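Tumour necrosis factor receptor (Ectromelia virus, PDB 3ON9) probably blunts host immune defence by binding tumour necrosis factor and chemokines outside the cell, chemokine capture being assigned to the SECRET domain crystallised here. Local coordinates at residues C47-I52 with V73-T78; S5-D10 with Y129-A134; I40-E45 with C81-E86; Y105-S110 with D138-A143. One frame throughout, in Å; residues are numbered along the deposited sequence. Where two conformers were deposited one is given.

Interaction 1: residues C47-I52 with V73-T78; sequences CTPVFI and VHQDLT
T48 meets Q75 and D76 through two hydrogen bonds, giving its N-H to one and its hydroxyl oxygen to the other. The amide N of T48 makes a nearly straight bond (169°) to Q75 OE1 at 2.8 Å, arriving tilted from the carbonyl plane of that amide. In return, the backbone N of D76 donates to T48 OG1 at 2.9 Å. T48 OG1 lies beside its own backbone N (chi1 -40°), which directs the hydroxyl at D76 and swings CG2 toward V73. The Q75 chain leaves its backbone anti to N and then bends at chi2 (67°), which brings OE1 to the T48 N-H. Its NE2 bonds D46 O and T79 O, with a more bent contact to the carbonyl O of D76, so both ends of the amide are held. P49 CD lies against Q75 OE1 at 3.4 Å.

Apolar contact is thinner. T48 CG2 packs on V73 CG1 at 3.9 Å, the two side chains crossing at about a right angle.

Within 73-78, D76 OD1 accepts from the N of T78, which defines an Asx turn, and from T78 OG1 on the same face of the carboxylate.

The contact joins the entry to strand 51-59, where P49 touches T69 of strand 62-69, to the loop before strand 82-89. C47 is disulfide-bonded to C81, and H74 ND1 bonds S5 O near the N terminus.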
loop_
_atom_site.group_PDB
_atom_site.type_symbol
_atom_site.label_atom_id
_atom_site.label_comp_id
_atom_site.label_asym_id
_atom_site.label_seq_id
_atom_site.Cartn_x
_atom_site.Cartn_y
_atom_site.Cartn_z
ATOM N N CYS A 47 12.398 -3.220 -7.581
ATOM C CA CYS A 47 11.187 -3.009 -8.377
ATOM C C CYS A 47 11.490 -1.887 -9.359
ATOM O O CYS A 47 11.900 -0.812 -8.954
ATOM C CB CYS A 47 10.014 -2.581 -7.491
ATOM S SG CYS A 47 9.681 -3.710 -6.135
ATOM N N THR A 48 11.285 -2.138 -10.648
ATOM C CA THR A 48 11.669 -1.158 -11.660
ATOM C C THR A 48 10.695 0.032 -11.722
ATOM O O THR A 48 11.123 1.176 -11.742
ATOM C CB THR A 48 11.826 -1.794 -13.066
ATOM O OG1 THR A 48 12.463 -3.073 -12.957
ATOM C CG2 THR A 48 12.683 -0.887 -13.960
ATOM N N PRO A 49 9.375 -0.230 -11.738
ATOM C CA PRO A 49 8.447 0.908 -11.826
ATOM C C PRO A 49 8.619 1.834 -10.634
ATOM O O PRO A 49 8.650 1.349 -9.498
ATOM C CB PRO A 49 7.072 0.236 -11.763
ATOM C CG PRO A 49 7.334 -1.160 -12.333
ATOM C CD PRO A 49 8.672 -1.528 -11.773
ATOM N N VAL A 50 8.736 3.136 -10.885
ATOM C CA VAL A 50 9.038 4.093 -9.809
ATOM C C VAL A 50 7.770 4.652 -9.162
ATOM O O VAL A 50 6.797 5.002 -9.836
ATOM C CB VAL A 50 10.007 5.220 -10.263
ATOM C CG1 VAL A 50 11.307 4.614 -10.785
ATOM C CG2 VAL A 50 9.375 6.093 -11.311
ATOM N N PHE A 51 7.777 4.706 -7.837
ATOM C CA PHE A 51 6.632 5.258 -7.134
ATOM C C PHE A 51 6.634 6.775 -7.257
ATOM O O PHE A 51 7.646 7.426 -6.976
ATOM C CB PHE A 51 6.626 4.801 -5.680
ATOM C CG PHE A 51 6.137 3.393 -5.511
ATOM C CD1 PHE A 51 4.783 3.135 -5.336
ATOM C CD2 PHE A 51 7.016 2.325 -5.584
ATOM C CE1 PHE A 51 4.319 1.829 -5.202
ATOM C CE2 PHE A 51 6.567 1.017 -5.453
ATOM C CZ PHE A 51 5.211 0.765 -5.271
ATOM N N ILE A 52 5.503 7.332 -7.692
ATOM C CA ILE A 52 5.413 8.751 -8.021
ATOM C C ILE A 52 4.352 9.515 -7.256
ATOM O O ILE A 52 4.368 10.747 -7.242
ATOM C CB ILE A 52 5.123 8.979 -9.525
ATOM C CG1 ILE A 52 3.806 8.312 -9.935
ATOM C CG2 ILE A 52 6.300 8.500 -10.391
ATOM C CD1 ILE A 52 3.435 8.569 -11.375
ATOM N N VAL A 73 7.142 1.901 -17.544
ATOM C CA VAL A 73 8.330 1.048 -17.592
ATOM C C VAL A 73 8.033 -0.331 -17.021
ATOM O O VAL A 73 7.498 -0.442 -15.922
ATOM C CB VAL A 73 9.497 1.656 -16.784
ATOM C CG1 VAL A 73 10.753 0.804 -16.954
ATOM C CG2 VAL A 73 9.743 3.115 -17.204
ATOM N N HIS A 74 8.368 -1.382 -17.771
ATOM C CA HIS A 74 8.128 -2.746 -17.312
ATOM C C HIS A 74 9.210 -3.236 -16.363
ATOM O O HIS A 74 10.392 -2.872 -16.499
ATOM C CB HIS A 74 8.009 -3.718 -18.495
ATOM C CG HIS A 74 6.779 -3.520 -19.322
ATOM N ND1 HIS A 74 5.628 -4.254 -19.133
ATOM C CD2 HIS A 74 6.521 -2.665 -20.340
ATOM C CE1 HIS A 74 4.708 -3.853 -19.994
ATOM N NE2 HIS A 74 5.228 -2.894 -20.740
ATOM N N GLN A 75 8.806 -4.080 -15.415
ATOM C CA GLN A 75 9.735 -4.718 -14.489
ATOM C C GLN A 75 10.837 -5.491 -15.228
ATOM O O GLN A 75 10.569 -6.267 -16.160
ATOM C CB GLN A 75 8.967 -5.666 -13.555
ATOM C CG GLN A 75 9.849 -6.482 -12.607
ATOM C CD GLN A 75 10.562 -5.629 -11.561
ATOM O OE1 GLN A 75 10.036 -4.615 -11.093
ATOM N NE2 GLN A 75 11.761 -6.053 -11.181
ATOM N N ASP A 76 12.071 -5.275 -14.792
ATOM C CA ASP A 76 13.240 -6.016 -15.266
ATOM C C ASP A 76 13.101 -7.467 -14.819
ATOM O O ASP A 76 13.064 -7.740 -13.630
ATOM C CB ASP A 76 14.487 -5.380 -14.633
ATOM C CG ASP A 76 15.783 -5.914 -15.201
ATOM O OD1 ASP A 76 15.758 -6.996 -15.819
ATOM O OD2 ASP A 76 16.826 -5.244 -15.013
ATOM N N LEU A 77 13.014 -8.410 -15.752
ATOM C CA LEU A 77 12.808 -9.794 -15.335
ATOM C C LEU A 77 14.052 -10.405 -14.692
ATOM O O LEU A 77 13.998 -11.512 -14.160
ATOM C CB LEU A 77 12.276 -10.659 -16.483
ATOM C CG LEU A 77 10.833 -10.322 -16.874
ATOM C CD1 LEU A 77 10.389 -11.096 -18.107
ATOM C CD2 LEU A 77 9.880 -10.570 -15.703
ATOM N N THR A 78 15.167 -9.684 -14.730
ATOM C CA THR A 78 16.395 -10.164 -14.095
ATOM C C THR A 78 16.566 -9.658 -12.656
ATOM O O THR A 78 17.525 -10.020 -11.986
ATOM C CB THR A 78 17.667 -9.823 -14.932
ATOM O OG1 THR A 78 17.960 -8.427 -14.825
ATOM C CG2 THR A 78 17.454 -10.179 -16.399
#

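Interaction 2: residues S5-D10 with Y129-A134; sequences SFNSID and YANTDA
The F6 ring has Y129 over one face, just beside a classic beta bulge in which N7 and S8 both face A130. CD1 of Y129 stands 3.6 Å above the F6 plane, over its centre. The pair is edge-to-face, with centroids 5.0 Å apart and planes at 61°. I9 CG1 comes to the Y129 ring obliquely at 4.2 Å, and H109 stacks on that ring as well. The bulge lies where strand 8-16 starts alongside the end of strand 122-130. The N of N7 donates to A130 O at 2.9 Å, while the bond from S8 N to the same oxygen is weak. Regular antiparallel pairing follows with A130 N to S8 O at 3.0 Å, and I9 and Y129 form the next, non-hydrogen-bonded pair.

Beyond the bulge the chain of 129-134 turns away through a type I turn from N131 to A134, in which N131 OD1 accepts from D133 N as an Asx turn. N7 ties down the start of this turn with its side-chain amide. Its OD1 takes the N-H of T132 at 2.9 Å, and ND2 gives to T132 OG1 at 3.0 Å, the hydroxyl lying in the amide plane.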
loop_
_atom_site.group_PDB
_atom_site.type_symbol
_atom_site.label_atom_id
_atom_site.label_comp_id
_atom_site.label_asym_id
_atom_site.label_seq_id
_atom_site.Cartn_x
_atom_site.Cartn_y
_atom_site.Cartn_z
ATOM N N SER A 5 5.957 -8.416 -18.469
ATOM C CA SER A 5 6.075 -8.196 -17.031
ATOM C C SER A 5 5.236 -6.998 -16.606
ATOM O O SER A 5 4.911 -6.134 -17.419
ATOM C CB SER A 5 7.545 -8.001 -16.635
ATOM O OG SER A 5 8.102 -6.826 -17.214
ATOM N N PHE A 6 4.882 -6.937 -15.329
ATOM C CA PHE A 6 4.107 -5.794 -14.847
ATOM C C PHE A 6 4.852 -4.479 -15.066
ATOM O O PHE A 6 6.084 -4.442 -15.010
ATOM C CB PHE A 6 3.689 -5.973 -13.379
ATOM C CG PHE A 6 4.843 -6.018 -12.394
ATOM C CD1 PHE A 6 5.370 -4.848 -11.865
ATOM C CD2 PHE A 6 5.361 -7.233 -11.968
ATOM C CE1 PHE A 6 6.421 -4.882 -10.943
ATOM C CE2 PHE A 6 6.406 -7.274 -11.052
ATOM C CZ PHE A 6 6.928 -6.094 -10.533
ATOM N N ASN A 7 4.106 -3.419 -15.357
ATOM C CA ASN A 7 4.678 -2.079 -15.457
ATOM C C ASN A 7 4.012 -1.114 -14.486
ATOM O O ASN A 7 4.249 0.085 -14.542
ATOM C CB ASN A 7 4.604 -1.525 -16.894
ATOM C CG ASN A 7 3.203 -1.567 -17.476
ATOM O OD1 ASN A 7 2.271 -2.016 -16.830
ATOM N ND2 ASN A 7 3.054 -1.093 -18.707
ATOM N N SER A 8 3.172 -1.655 -13.606
ATOM C CA SER A 8 2.392 -0.830 -12.690
ATOM C C SER A 8 2.305 -1.501 -11.328
ATOM O O SER A 8 2.015 -2.690 -11.251
ATOM C CB SER A 8 0.971 -0.664 -13.239
ATOM O OG SER A 8 0.134 0.006 -12.309
ATOM N N ILE A 9 2.559 -0.744 -10.260
ATOM C CA ILE A 9 2.341 -1.241 -8.903
ATOM C C ILE A 9 1.447 -0.256 -8.170
ATOM O O ILE A 9 1.685 0.955 -8.195
ATOM C CB ILE A 9 3.647 -1.418 -8.079
ATOM C CG1 ILE A 9 4.723 -2.141 -8.883
ATOM C CG2 ILE A 9 3.362 -2.214 -6.803
ATOM C CD1 ILE A 9 6.057 -2.274 -8.137
ATOM N N ASP A 10 0.424 -0.803 -7.520
ATOM C CA ASP A 10 -0.561 -0.049 -6.770
ATOM C C ASP A 10 -0.539 -0.628 -5.365
ATOM O O ASP A 10 -0.598 -1.842 -5.191
ATOM C CB ASP A 10 -1.936 -0.229 -7.439
ATOM C CG ASP A 10 -3.098 0.045 -6.502
ATOM O OD1 ASP A 10 -3.500 1.218 -6.391
ATOM O OD2 ASP A 10 -3.615 -0.928 -5.903
ATOM N N TYR A 129 -0.002 -5.770 -8.789
ATOM C CA TYR A 129 0.923 -5.667 -9.899
ATOM C C TYR A 129 0.157 -5.891 -11.189
ATOM O O TYR A 129 -0.563 -6.895 -11.334
ATOM C CB TYR A 129 1.996 -6.736 -9.775
ATOM C CG TYR A 129 2.720 -6.793 -8.454
ATOM C CD1 TYR A 129 3.964 -6.199 -8.304
ATOM C CD2 TYR A 129 2.171 -7.462 -7.352
ATOM C CE1 TYR A 129 4.642 -6.264 -7.112
ATOM C CE2 TYR A 129 2.854 -7.532 -6.148
ATOM C CZ TYR A 129 4.094 -6.932 -6.040
ATOM O OH TYR A 129 4.800 -7.000 -4.864
ATOM N N ALA A 130 0.303 -4.966 -12.131
ATOM C CA ALA A 130 -0.384 -5.078 -13.408
ATOM C C ALA A 130 0.518 -4.787 -14.594
ATOM O O ALA A 130 1.305 -3.845 -14.568
ATOM C CB ALA A 130 -1.594 -4.141 -13.445
ATOM N N ASN A 131 0.394 -5.611 -15.632
ATOM C CA ASN A 131 0.903 -5.270 -16.948
ATOM C C ASN A 131 -0.233 -4.585 -17.681
ATOM O O ASN A 131 -1.211 -5.237 -18.034
ATOM C CB ASN A 131 1.304 -6.543 -17.695
ATOM C CG ASN A 131 1.870 -6.253 -19.069
ATOM O OD1 ASN A 131 1.864 -5.111 -19.524
ATOM N ND2 ASN A 131 2.366 -7.292 -19.737
ATOM N N THR A 132 -0.134 -3.274 -17.885
ATOM C CA THR A 132 -1.208 -2.537 -18.540
ATOM C C THR A 132 -1.478 -3.006 -19.966
ATOM O O THR A 132 -2.520 -2.693 -20.528
ATOM C CB THR A 132 -0.984 -1.014 -18.519
ATOM O OG1 THR A 132 0.156 -0.674 -19.320
ATOM C CG2 THR A 132 -0.775 -0.521 -17.084
ATOM N N ASP A 133 -0.546 -3.776 -20.531
ATOM C CA ASP A 133 -0.743 -4.400 -21.840
ATOM C C ASP A 133 -1.669 -5.610 -21.767
ATOM O O ASP A 133 -2.174 -6.075 -22.796
ATOM C CB ASP A 133 0.589 -4.863 -22.435
ATOM C CG ASP A 133 1.483 -3.714 -22.862
ATOM O OD1 ASP A 133 0.983 -2.584 -23.050
ATOM O OD2 ASP A 133 2.701 -3.953 -23.019
ATOM N N ALA A 134 -1.878 -6.136 -20.560
ATOM C CA ALA A 134 -2.647 -7.368 -20.370
ATOM C C ALA A 134 -4.065 -7.097 -19.867
ATOM O O ALA A 134 -4.350 -6.025 -19.341
ATOM C CB ALA A 134 -1.916 -8.302 -19.417
#

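Interaction 3: residues I40-E45 with C81-E86; sequences ITLTHE and CKINLE
L85 CD1 wedges between I40 and L42 on the buried side of this strand pair, 3.7 Å from I40 CG2 and 3.9 Å from L42 CB. The leucine reaches there because its CG is anti to the backbone N (chi1 -166°), and it runs alongside I40, pointing the same way. One step along, L42 CD1 meets I83 CG2 at 3.7 Å, the two side chains crossing at a slant, and I83 CD1 continues the row to H44 CB. Side chains of F67, I13, V125 and I127 touch this layer from the facing sheet.

The backbones run antiparallel, 169° between their directions with axes 4.7 Å apart. T41 and E86 exchange a pair of bonds, as do T43 and N84, and CA-H...O contacts such as L85 CA to T41 O fill the spaces between them. This places strands 38-45 and 82-89 at the centre of the six-stranded sheet of the beta-sandwich, with the I40, L42, I83 and L85 face turned to the five-stranded sheet.

The opposite face, carrying T41, T43, N84 and E86, is polar and partly exposed, with water bridging some of its side chains. One water lies between T41 OG1 and E86 OE2. A second joins T43 OG1, the backbone N of E45 and the carbonyl O of K82, this last at 2.7 Å. The amine of K82 is salt-bridged to D46 and bonded to Q80 O.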
loop_
_atom_site.group_PDB
_atom_site.type_symbol
_atom_site.label_atom_id
_atom_site.label_comp_id
_atom_site.label_asym_id
_atom_site.label_seq_id
_atom_site.Cartn_x
_atom_site.Cartn_y
_atom_site.Cartn_z
ATOM N N ILE A 40 2.819 4.955 7.598
ATOM C CA ILE A 40 2.885 3.860 6.637
ATOM C C ILE A 40 4.191 4.006 5.865
ATOM O O ILE A 40 4.431 5.039 5.235
ATOM C CB ILE A 40 1.710 3.885 5.657
ATOM C CG1 ILE A 40 0.376 3.905 6.416
ATOM C CG2 ILE A 40 1.794 2.682 4.708
ATOM C CD1 ILE A 40 -0.824 4.220 5.534
ATOM N N THR A 41 5.022 2.967 5.922
ATOM C CA THR A 41 6.348 2.971 5.298
ATOM C C THR A 41 6.441 1.879 4.237
ATOM O O THR A 41 6.216 0.692 4.509
ATOM C CB THR A 41 7.466 2.768 6.348
ATOM O OG1 THR A 41 7.373 3.792 7.345
ATOM C CG2 THR A 41 8.855 2.807 5.697
ATOM N N LEU A 42 6.756 2.303 3.018
ATOM C CA LEU A 42 6.861 1.420 1.871
ATOM C C LEU A 42 8.278 1.368 1.298
ATOM O O LEU A 42 8.854 2.400 0.962
ATOM C CB LEU A 42 5.920 1.912 0.770
ATOM C CG LEU A 42 6.139 1.321 -0.624
ATOM C CD1 LEU A 42 5.714 -0.141 -0.703
ATOM C CD2 LEU A 42 5.390 2.162 -1.638
ATOM N N THR A 43 8.826 0.171 1.161
ATOM C CA THR A 43 10.036 -0.000 0.347
ATOM C C THR A 43 9.749 -0.865 -0.885
ATOM O O THR A 43 8.733 -1.557 -0.969
ATOM C CB THR A 43 11.240 -0.553 1.138
ATOM O OG1 THR A 43 10.966 -1.882 1.582
ATOM C CG2 THR A 43 11.557 0.333 2.345
ATOM N N HIS A 44 10.656 -0.810 -1.846
ATOM C CA HIS A 44 10.392 -1.367 -3.163
ATOM C C HIS A 44 11.695 -1.730 -3.850
ATOM O O HIS A 44 11.881 -1.447 -5.037
ATOM C CB HIS A 44 9.631 -0.336 -3.986
ATOM C CG HIS A 44 10.268 1.017 -3.970
ATOM N ND1 HIS A 44 9.902 2.013 -3.088
ATOM C CD2 HIS A 44 11.289 1.517 -4.705
ATOM C CE1 HIS A 44 10.662 3.078 -3.295
ATOM N NE2 HIS A 44 11.508 2.805 -4.273
ATOM N N GLU A 45 12.595 -2.365 -3.104
ATOM C CA GLU A 45 13.913 -2.716 -3.635
ATOM C C GLU A 45 13.812 -3.653 -4.834
ATOM O O GLU A 45 13.087 -4.646 -4.797
ATOM C CB GLU A 45 14.804 -3.338 -2.552
ATOM C CG GLU A 45 16.202 -3.700 -3.062
ATOM C CD GLU A 45 17.160 -4.107 -1.958
ATOM O OE1 GLU A 45 16.731 -4.167 -0.793
ATOM O OE2 GLU A 45 18.345 -4.366 -2.254
ATOM N N CYS A 81 11.388 -7.918 -7.662
ATOM C CA CYS A 81 10.725 -6.826 -6.956
ATOM C C CYS A 81 10.308 -7.262 -5.550
ATOM O O CYS A 81 9.686 -8.311 -5.374
ATOM C CB CYS A 81 9.506 -6.377 -7.762
ATOM S SG CYS A 81 8.460 -5.125 -6.964
ATOM N N LYS A 82 10.694 -6.475 -4.549
ATOM C CA LYS A 82 10.344 -6.759 -3.160
ATOM C C LYS A 82 9.596 -5.559 -2.577
ATOM O O LYS A 82 10.174 -4.484 -2.409
ATOM C CB LYS A 82 11.619 -7.064 -2.349
ATOM C CG LYS A 82 12.396 -8.286 -2.856
ATOM C CD LYS A 82 13.820 -8.360 -2.277
ATOM C CE LYS A 82 14.811 -7.566 -3.114
ATOM N NZ LYS A 82 15.139 -8.251 -4.402
ATOM N N ILE A 83 8.307 -5.737 -2.287
ATOM C CA ILE A 83 7.502 -4.681 -1.680
ATOM C C ILE A 83 7.360 -4.958 -0.190
ATOM O O ILE A 83 6.822 -5.996 0.200
ATOM C CB ILE A 83 6.102 -4.607 -2.313
ATOM C CG1 ILE A 83 6.194 -4.172 -3.780
ATOM C CG2 ILE A 83 5.203 -3.661 -1.530
ATOM C CD1 ILE A 83 6.611 -2.712 -3.984
ATOM N N ASN A 84 7.865 -4.056 0.644
ATOM C CA ASN A 84 7.661 -4.160 2.088
ATOM C C ASN A 84 6.832 -2.989 2.559
ATOM O O ASN A 84 7.036 -1.854 2.131
ATOM C CB ASN A 84 8.987 -4.176 2.862
ATOM C CG ASN A 84 9.822 -5.411 2.576
ATOM O OD1 ASN A 84 9.287 -6.493 2.290
ATOM N ND2 ASN A 84 11.143 -5.261 2.669
ATOM N N LEU A 85 5.908 -3.257 3.463
ATOM C CA LEU A 85 5.009 -2.232 3.946
ATOM C C LEU A 85 4.845 -2.418 5.437
ATOM O O LEU A 85 4.601 -3.526 5.896
ATOM C CB LEU A 85 3.649 -2.419 3.276
ATOM C CG LEU A 85 2.642 -1.292 3.380
ATOM C CD1 LEU A 85 3.161 -0.043 2.636
ATOM C CD2 LEU A 85 1.303 -1.747 2.806
ATOM N N GLU A 86 4.989 -1.337 6.192
ATOM C CA GLU A 86 4.789 -1.379 7.631
ATOM C C GLU A 86 3.814 -0.290 8.031
ATOM O O GLU A 86 3.944 0.861 7.604
ATOM C CB GLU A 86 6.124 -1.169 8.359
ATOM C CG GLU A 86 5.986 -1.040 9.875
ATOM C CD GLU A 86 7.169 -0.313 10.513
ATOM O OE1 GLU A 86 8.060 -1.005 11.057
ATOM O OE2 GLU A 86 7.219 0.941 10.456
HETATM O O HOH W 1 5.855 2.920 9.348
HETATM O O HOH W 2 11.865 -3.578 -0.484
#

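Interaction 4: residues Y105-S110 with D138-A143; sequences YLMPHS and DMDVVA
A His-carboxylate hydrogen bond between H109 and D140 ties the loop before strand 110-116 to the start of edge strand 140-145. H109 NE2 lies 2.7 Å from D140 OD2, the oxygen sitting in the plane of the imidazole and met on its anti side, with the donor tilted out of the carboxylate plane. The ring and carboxylate planes are turned 65° apart. OD2 also takes the backbone N of M107 on its syn lone pair, at 2.9 Å. The other oxygen, OD1, receives the N of L106 at 2.8 Å in a nearly straight bond (175°). Three N-H groups thus grip one buried carboxylate and fix its rotation, an arrangement that would be expected to favour its charged form.

Apolar side chains pack beside the carboxylate. M107 bends at chi3 (-70°), returning CE to 3.6 Å from D140 OD2. Y105 lies across V142 at about a right angle, its CZ 3.6 Å from CG2, while its hydroxyl bonds T102. L106 CD1 covers D138 O at 3.5 Å.

Around the contact, H109 ND1 bonds E111, V142 touches Y129 and P100, and D140 pairs through its backbone with Y129 of strand 122-130, so the loop borders the outer rim of the five-stranded sheet.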
loop_
_atom_site.group_PDB
_atom_site.type_symbol
_atom_site.label_atom_id
_atom_site.label_comp_id
_atom_site.label_asym_id
_atom_site.label_seq_id
_atom_site.Cartn_x
_atom_site.Cartn_y
_atom_site.Cartn_z
ATOM N N TYR A 105 0.363 -16.638 -7.829
ATOM C CA TYR A 105 0.405 -15.418 -8.643
ATOM C C TYR A 105 0.932 -15.699 -10.044
ATOM O O TYR A 105 1.562 -16.732 -10.288
ATOM C CB TYR A 105 1.231 -14.330 -7.935
ATOM C CG TYR A 105 0.578 -13.947 -6.630
ATOM C CD1 TYR A 105 -0.624 -13.265 -6.628
ATOM C CD2 TYR A 105 1.121 -14.333 -5.407
ATOM C CE1 TYR A 105 -1.267 -12.950 -5.448
ATOM C CE2 TYR A 105 0.486 -14.017 -4.213
ATOM C CZ TYR A 105 -0.706 -13.326 -4.245
ATOM O OH TYR A 105 -1.364 -12.991 -3.077
ATOM N N LEU A 106 0.654 -14.786 -10.965
ATOM C CA LEU A 106 1.044 -14.976 -12.353
ATOM C C LEU A 106 2.415 -14.379 -12.648
ATOM O O LEU A 106 3.097 -14.823 -13.575
ATOM C CB LEU A 106 0.006 -14.359 -13.288
ATOM C CG LEU A 106 -1.399 -14.954 -13.154
ATOM C CD1 LEU A 106 -2.417 -14.148 -13.947
ATOM C CD2 LEU A 106 -1.387 -16.407 -13.598
ATOM N N MET A 107 2.825 -13.384 -11.856
ATOM C CA MET A 107 4.066 -12.662 -12.121
ATOM C C MET A 107 4.977 -12.730 -10.904
ATOM O O MET A 107 4.500 -12.887 -9.783
ATOM C CB MET A 107 3.764 -11.200 -12.470
ATOM C CG MET A 107 3.106 -11.029 -13.824
ATOM S SD MET A 107 2.316 -9.425 -14.031
ATOM C CE MET A 107 0.916 -9.547 -12.918
ATOM N N PRO A 108 6.295 -12.650 -11.123
ATOM C CA PRO A 108 7.291 -12.680 -10.045
ATOM C C PRO A 108 7.309 -11.398 -9.218
ATOM O O PRO A 108 7.433 -10.309 -9.771
ATOM C CB PRO A 108 8.627 -12.808 -10.800
ATOM C CG PRO A 108 8.266 -13.252 -12.170
ATOM C CD PRO A 108 6.928 -12.655 -12.451
ATOM N N HIS A 109 7.184 -11.555 -7.906
ATOM C CA HIS A 109 7.343 -10.468 -6.947
ATOM C C HIS A 109 7.220 -11.073 -5.550
ATOM O O HIS A 109 6.665 -12.156 -5.389
ATOM C CB HIS A 109 6.275 -9.389 -7.170
ATOM C CG HIS A 109 4.913 -9.950 -7.423
ATOM N ND1 HIS A 109 4.116 -10.447 -6.412
ATOM C CD2 HIS A 109 4.225 -10.139 -8.573
ATOM C CE1 HIS A 109 2.990 -10.903 -6.928
ATOM N NE2 HIS A 109 3.034 -10.741 -8.242
ATOM N N SER A 110 7.760 -10.387 -4.547
ATOM C CA SER A 110 7.647 -10.850 -3.165
ATOM C C SER A 110 7.139 -9.672 -2.368
ATOM O O SER A 110 7.453 -8.526 -2.699
ATOM C CB SER A 110 9.016 -11.262 -2.620
ATOM O OG SER A 110 9.673 -12.158 -3.499
ATOM N N ASP A 138 -5.832 -10.384 -15.429
ATOM C CA ASP A 138 -4.490 -10.961 -15.302
ATOM C C ASP A 138 -3.594 -10.247 -14.283
ATOM O O ASP A 138 -2.433 -10.622 -14.115
ATOM C CB ASP A 138 -3.787 -10.988 -16.660
ATOM C CG ASP A 138 -4.253 -12.134 -17.535
ATOM O OD1 ASP A 138 -4.996 -13.000 -17.029
ATOM O OD2 ASP A 138 -3.867 -12.166 -18.724
ATOM N N MET A 139 -4.113 -9.221 -13.618
ATOM C CA MET A 139 -3.350 -8.552 -12.561
ATOM C C MET A 139 -3.130 -9.514 -11.384
ATOM O O MET A 139 -3.941 -10.406 -11.158
ATOM C CB MET A 139 -4.091 -7.309 -12.056
ATOM C CG MET A 139 -4.409 -6.261 -13.104
ATOM S SD MET A 139 -4.974 -4.712 -12.370
ATOM C CE MET A 139 -6.135 -5.307 -11.144
ATOM N N ASP A 140 -2.043 -9.327 -10.634
ATOM C CA ASP A 140 -1.850 -10.041 -9.369
ATOM C C ASP A 140 -2.320 -9.115 -8.251
ATOM O O ASP A 140 -1.848 -7.978 -8.134
ATOM C CB ASP A 140 -0.370 -10.379 -9.136
ATOM C CG ASP A 140 0.098 -11.573 -9.924
ATOM O OD1 ASP A 140 -0.742 -12.392 -10.362
ATOM O OD2 ASP A 140 1.330 -11.701 -10.104
ATOM N N VAL A 141 -3.266 -9.591 -7.451
ATOM C CA VAL A 141 -3.798 -8.837 -6.329
ATOM C C VAL A 141 -3.436 -9.543 -5.036
ATOM O O VAL A 141 -3.970 -10.622 -4.741
ATOM C CB VAL A 141 -5.327 -8.690 -6.411
ATOM C CG1 VAL A 141 -5.858 -7.972 -5.170
ATOM C CG2 VAL A 141 -5.725 -7.948 -7.673
ATOM N N VAL A 142 -2.525 -8.952 -4.266
ATOM C CA VAL A 142 -2.134 -9.530 -2.984
ATOM C C VAL A 142 -2.919 -8.813 -1.887
ATOM O O VAL A 142 -2.716 -7.615 -1.656
ATOM C CB VAL A 142 -0.622 -9.393 -2.721
ATOM C CG1 VAL A 142 -0.230 -10.224 -1.512
ATOM C CG2 VAL A 142 0.188 -9.824 -3.949
ATOM N N ALA A 143 -3.835 -9.525 -1.234
ATOM C CA ALA A 143 -4.766 -8.890 -0.294
ATOM C C ALA A 143 -4.558 -9.337 1.145
ATOM O O ALA A 143 -4.296 -10.512 1.407
ATOM C CB ALA A 143 -6.225 -9.125 -0.726
#

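Interaction 2 touches both 1 and 4, which do not touch each other; interaction 3 lies nearer the middle of the sandwich, its centre about 8 Å from that of the chain. Centres of interactions 1 and 2 are about 9 Å apart, those of 2 and 4 about 10 Å. Strands 8-16 and 122-130 of interaction 2 are neighbours in the five-stranded sheet, and strand 140-145 of interaction 4 extends it. Interaction 3 belongs to the facing sheet, and the C47-C81 disulfide joins it to interaction 1. Along the chain, interaction 2 spans 1 and 3, whereas its segments alternate with those of interaction 4. Near-terminal residues and distant loops thus gather near one end of the SECRET domain.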